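Local structure of transcriptional regulator I2 (Pseudomonas fluorescens A506, 4MO7) at residues Arg168-Val171 with Phe172-Arg175; Leu182-Thr185 with Thr186-Arg190. The protein is a TetR-family protein that acts as a Crohn's disease-associated superantigen and probably binds DNA as a transcriptional regulator. All blocks are in the same frame, centred on the assembly; numbering follows the deposited sequence. Where two conformers were deposited one is given.

Contact 1 (Arg168-Val171 with Phe172-Arg175); sequences RGDV and FITR
Asp170 holds the N-cap position of helix 171-183, and its carboxylate turns back over the first turn to take up backbone N-H groups. The cap rests on one oxygen. Ile173 N gives the better-aligned bond to Asp170 OD1, at 3.0 Å with an N-H...O angle of 153°, and meets the anti lone pair, the one facing away from OD2. Phe172 N lies just as near, but its angle of 121° marks that bond as weak. The carboxylate gets there because CG stands anti to the backbone N (chi1 179°).

The backbone end of Asp170 is gripped as well. Its carbonyl O accepts from Thr174 N at 2.7 Å and from Thr174 OG1 at 2.7 Å, the two donors arriving from opposite faces of the carbonyl plane; the hydroxyl stands well above that plane. A bridging water donates to Thr174 OG1 (2.8 Å) and accepts from Gly169 N (3.0 Å), tying the loop to the first turn. One residue on, Arg175 N closes the next helical turn on Val171 O at 3.0 Å.

The remaining side-chain contacts set carbons against the same carboxylate oxygen. Asp170 OD1 lies in the plane of the Phe172 ring, at its edge, 3.6 Å from Phe172 CD2, and the CG1 branch of Ile173 also passes close to OD1.

This cap follows the loop after helix 137-163. Val171 packs on Leu158 and Lys162 of that helix, and Arg175 pairs with Glu151 on it and with Glu113. The second subunit adjoins the cap, where its Glu203 accepts from Asp170 N, so the first turn of helix 171-183 rests against both helix 137-163 and the second subunit.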
loop_
_atom_site.group_PDB
_atom_site.type_symbol
_atom_site.label_atom_id
_atom_site.label_comp_id
_atom_site.label_asym_id
_atom_site.label_seq_id
_atom_site.Cartn_x
_atom_site.Cartn_y
_atom_site.Cartn_z
ATOM N N ARG A 168 -17.551 -11.704 -7.840
ATOM C CA ARG A 168 -17.971 -12.758 -6.918
ATOM C C ARG A 168 -18.268 -12.201 -5.539
ATOM O O ARG A 168 -19.214 -12.659 -4.875
ATOM C CB ARG A 168 -16.878 -13.844 -6.807
ATOM C CG ARG A 168 -16.350 -14.344 -8.146
ATOM C CD ARG A 168 -15.439 -15.558 -7.924
ATOM N NE ARG A 168 -16.203 -16.561 -7.210
ATOM C CZ ARG A 168 -15.727 -17.360 -6.265
ATOM N NH1 ARG A 168 -14.435 -17.331 -5.930
ATOM N NH2 ARG A 168 -16.555 -18.218 -5.668
ATOM N N GLY A 169 -17.467 -11.228 -5.110
ATOM C CA GLY A 169 -17.530 -10.740 -3.730
ATOM C C GLY A 169 -18.317 -9.445 -3.497
ATOM O O GLY A 169 -19.082 -8.990 -4.357
ATOM N N ASP A 170 -18.142 -8.876 -2.315
ATOM C CA ASP A 170 -18.823 -7.630 -1.946
ATOM C C ASP A 170 -18.224 -6.443 -2.716
ATOM O O ASP A 170 -16.975 -6.336 -2.922
ATOM C CB ASP A 170 -18.658 -7.450 -0.445
ATOM C CG ASP A 170 -19.279 -6.199 0.040
ATOM O OD1 ASP A 170 -18.613 -5.142 0.017
ATOM O OD2 ASP A 170 -20.451 -6.293 0.462
ATOM N N VAL A 171 -19.107 -5.577 -3.249
ATOM C CA VAL A 171 -18.634 -4.531 -4.145
ATOM C C VAL A 171 -17.710 -3.561 -3.415
ATOM O O VAL A 171 -16.698 -3.122 -3.979
ATOM C CB VAL A 171 -19.800 -3.749 -4.744
ATOM C CG1 VAL A 171 -19.275 -2.488 -5.411
ATOM C CG2 VAL A 171 -20.530 -4.612 -5.779
ATOM N N PHE A 172 -18.052 -3.183 -2.172
ATOM C CA PHE A 172 -17.261 -2.192 -1.499
ATOM C C PHE A 172 -15.921 -2.780 -1.137
ATOM O O PHE A 172 -14.916 -2.073 -1.220
ATOM C CB PHE A 172 -17.921 -1.787 -0.193
ATOM C CG PHE A 172 -19.316 -1.242 -0.401
ATOM C CD1 PHE A 172 -19.468 0.075 -0.769
ATOM C CD2 PHE A 172 -20.437 -2.072 -0.285
ATOM C CE1 PHE A 172 -20.737 0.612 -0.991
ATOM C CE2 PHE A 172 -21.724 -1.545 -0.506
ATOM C CZ PHE A 172 -21.859 -0.225 -0.891
ATOM N N ILE A 173 -15.917 -4.049 -0.743
ATOM C CA ILE A 173 -14.658 -4.690 -0.292
ATOM C C ILE A 173 -13.798 -4.952 -1.545
ATOM O O ILE A 173 -12.569 -4.766 -1.516
ATOM C CB ILE A 173 -14.892 -5.983 0.531
ATOM C CG1 ILE A 173 -15.632 -5.648 1.865
ATOM C CG2 ILE A 173 -13.512 -6.704 0.808
ATOM C CD1 ILE A 173 -15.335 -4.308 2.454
ATOM N N THR A 174 -14.446 -5.312 -2.646
ATOM C CA THR A 174 -13.718 -5.506 -3.914
ATOM C C THR A 174 -12.997 -4.196 -4.243
ATOM O O THR A 174 -11.809 -4.182 -4.645
ATOM C CB THR A 174 -14.646 -5.891 -5.055
ATOM O OG1 THR A 174 -15.191 -7.178 -4.774
ATOM C CG2 THR A 174 -13.876 -5.977 -6.372
ATOM N N ARG A 175 -13.681 -3.059 -4.041
ATOM C CA ARG A 175 -12.992 -1.794 -4.348
ATOM C C ARG A 175 -11.809 -1.523 -3.390
ATOM O O ARG A 175 -10.723 -1.100 -3.841
ATOM C CB ARG A 175 -13.998 -0.628 -4.322
ATOM C CG ARG A 175 -13.361 0.783 -4.412
ATOM C CD ARG A 175 -12.546 0.944 -5.752
ATOM N NE ARG A 175 -11.865 2.273 -5.667
ATOM C CZ ARG A 175 -10.756 2.610 -6.325
ATOM N NH1 ARG A 175 -10.133 1.713 -7.115
ATOM N NH2 ARG A 175 -10.207 3.795 -6.097
HETATM O O HOH W 1 -14.904 -9.825 -5.654
#

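Contact 2 (Leu182-Thr185 with Thr186-Arg190); sequences LSWT and TTWFR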
loop_
_atom_site.group_PDB
_atom_site.type_symbol
_atom_site.label_atom_id
_atom_site.label_comp_id
_atom_site.label_asym_id
_atom_site.label_seq_id
_atom_site.Cartn_x
_atom_site.Cartn_y
_atom_site.Cartn_z
ATOM N N LEU A 182 -3.753 -1.807 -6.844
ATOM C CA LEU A 182 -3.264 -0.836 -7.859
ATOM C C LEU A 182 -2.229 0.117 -7.275
ATOM O O LEU A 182 -1.197 0.401 -7.929
ATOM C CB LEU A 182 -4.448 -0.023 -8.476
ATOM C CG LEU A 182 -5.466 -0.901 -9.226
ATOM C CD1 LEU A 182 -6.506 -0.080 -10.023
ATOM C CD2 LEU A 182 -4.785 -1.833 -10.287
ATOM N N SER A 183 -2.471 0.587 -6.049
ATOM C CA SER A 183 -1.550 1.552 -5.428
ATOM C C SER A 183 -0.150 0.945 -5.258
ATOM O O SER A 183 0.879 1.600 -5.464
ATOM C CB SER A 183 -2.088 1.983 -4.068
ATOM O OG SER A 183 -1.200 2.921 -3.515
ATOM N N TRP A 184 -0.134 -0.325 -4.908
ATOM C CA TRP A 184 1.120 -1.030 -4.602
ATOM C C TRP A 184 2.007 -1.194 -5.822
ATOM O O TRP A 184 3.211 -1.512 -5.659
ATOM C CB TRP A 184 0.777 -2.422 -4.049
ATOM C CG TRP A 184 1.905 -3.247 -3.547
ATOM C CD1 TRP A 184 2.467 -4.395 -4.169
ATOM C CD2 TRP A 184 2.672 -3.042 -2.354
ATOM N NE1 TRP A 184 3.505 -4.877 -3.392
ATOM C CE2 TRP A 184 3.636 -4.083 -2.280
ATOM C CE3 TRP A 184 2.599 -2.123 -1.302
ATOM C CZ2 TRP A 184 4.525 -4.196 -1.205
ATOM C CZ3 TRP A 184 3.507 -2.221 -0.253
ATOM C CH2 TRP A 184 4.452 -3.256 -0.213
ATOM N N THR A 185 1.444 -0.994 -7.011
ATOM C CA THR A 185 2.193 -1.186 -8.261
ATOM C C THR A 185 3.384 -0.202 -8.326
ATOM O O THR A 185 4.345 -0.477 -9.042
ATOM C CB THR A 185 1.390 -1.139 -9.569
ATOM O OG1 THR A 185 0.802 0.127 -9.748
ATOM C CG2 THR A 185 0.270 -2.169 -9.605
ATOM N N THR A 186 3.312 0.917 -7.614
ATOM C CA THR A 186 4.451 1.867 -7.582
ATOM C C THR A 186 5.721 1.215 -7.027
ATOM O O THR A 186 6.837 1.684 -7.324
ATOM C CB THR A 186 4.175 3.112 -6.709
ATOM O OG1 THR A 186 3.997 2.710 -5.344
ATOM C CG2 THR A 186 2.914 3.805 -7.187
ATOM N N THR A 187 5.563 0.161 -6.222
ATOM C CA THR A 187 6.720 -0.437 -5.545
ATOM C C THR A 187 7.450 -1.441 -6.447
ATOM O O THR A 187 8.572 -1.865 -6.135
ATOM C CB THR A 187 6.348 -1.147 -4.213
ATOM O OG1 THR A 187 5.629 -2.361 -4.489
ATOM C CG2 THR A 187 5.471 -0.246 -3.340
ATOM N N TRP A 188 6.829 -1.832 -7.557
ATOM C CA TRP A 188 7.403 -2.898 -8.353
ATOM C C TRP A 188 7.316 -2.756 -9.863
ATOM O O TRP A 188 8.036 -3.477 -10.548
ATOM C CB TRP A 188 6.827 -4.260 -7.927
ATOM C CG TRP A 188 5.334 -4.424 -8.199
ATOM C CD1 TRP A 188 4.308 -4.182 -7.320
ATOM C CD2 TRP A 188 4.736 -4.909 -9.404
ATOM N NE1 TRP A 188 3.097 -4.447 -7.942
ATOM C CE2 TRP A 188 3.342 -4.932 -9.203
ATOM C CE3 TRP A 188 5.249 -5.360 -10.632
ATOM C CZ2 TRP A 188 2.442 -5.397 -10.179
ATOM C CZ3 TRP A 188 4.357 -5.790 -11.611
ATOM C CH2 TRP A 188 2.959 -5.796 -11.376
ATOM N N PHE A 189 6.458 -1.871 -10.405
ATOM C CA PHE A 189 6.184 -1.898 -11.862
ATOM C C PHE A 189 7.423 -1.525 -12.660
ATOM O O PHE A 189 7.664 -2.110 -13.719
ATOM C CB PHE A 189 4.986 -0.981 -12.229
ATOM C CG PHE A 189 4.659 -0.918 -13.721
ATOM C CD1 PHE A 189 4.141 -2.004 -14.378
ATOM C CD2 PHE A 189 4.849 0.248 -14.429
ATOM C CE1 PHE A 189 3.813 -1.940 -15.714
ATOM C CE2 PHE A 189 4.572 0.307 -15.760
ATOM C CZ PHE A 189 4.031 -0.789 -16.409
ATOM N N ARG A 190 8.209 -0.565 -12.169
ATOM C CA ARG A 190 9.452 -0.174 -12.882
ATOM C C ARG A 190 10.491 -1.298 -12.939
ATOM O O ARG A 190 11.130 -1.480 -13.975
ATOM C CB ARG A 190 10.087 1.105 -12.295
ATOM C CG ARG A 190 9.563 2.434 -12.894
ATOM C CD ARG A 190 10.638 3.536 -12.823
ATOM N NE ARG A 190 10.118 4.903 -12.958
ATOM C CZ ARG A 190 10.107 5.813 -11.980
ATOM N NH1 ARG A 190 10.584 5.519 -10.773
ATOM N NH2 ARG A 190 9.624 7.031 -12.205
#
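Thr186 begins a run of turns where helix 171-183 gives way to the short helix 189-192; from Thr186 to Trp188 each backbone N-H bonds to the carbonyl three residues back, the 3-10 pattern. Both Thr186 N and Thr186 OG1 approach Ser183 O, but each of these bonds is weak.

Thr187 is held more firmly. Its N reaches Trp184 O at 2.9 Å from above the carbonyl plane, whereas its OG1, at 2.8 Å from Trp184 O, comes nearly along the C=O axis. With OG1 placed between the backbone N and the carbonyl carbon (chi1 72°), the hydroxyl lies over one face of the Trp184 indole, and Thr187 CG2 makes a CH-pi contact with the six-membered ring, 4.0 Å from its centroid and 13° off the normal.

Trp188 crosses Trp184 at about a right angle, meeting it obliquely at the pyrrole corners, the five-membered ring planes 47° apart and Trp184 CD1 3.7 Å from Trp188 CD1. Farther along the ring, Trp188 CZ2 touches Thr185 CG2 at 3.9 Å. Leu200 of helix 197-208 and Arg176 of the second subunit also pack on Trp188.

Phe189 returns to the four-residue spacing of an alpha-helix: Thr185 O takes Trp188 N at 3.2 Å from above its plane, and Phe189 N at 2.9 Å almost straight on.

From the N terminus, the chain passes helix 137-163 and its following loop before contact 1 closes the first turn of helix 171-183. Contact 2 opens at the other end of that helix and carries the chain into helix 189-192. The two are therefore in series, neither nested nor crossed, with centres about 21 Å apart and no direct touch within the chain. Across the dimer they do meet: Ile173 of contact 1 packs on Trp188 of the second subunit, a residue of that subunit's contact 2. Both ends of helix 171-183 thus join the interface, contact 1 beside helix 137-163 and contact 2 beside helices 114-117 and 197-208.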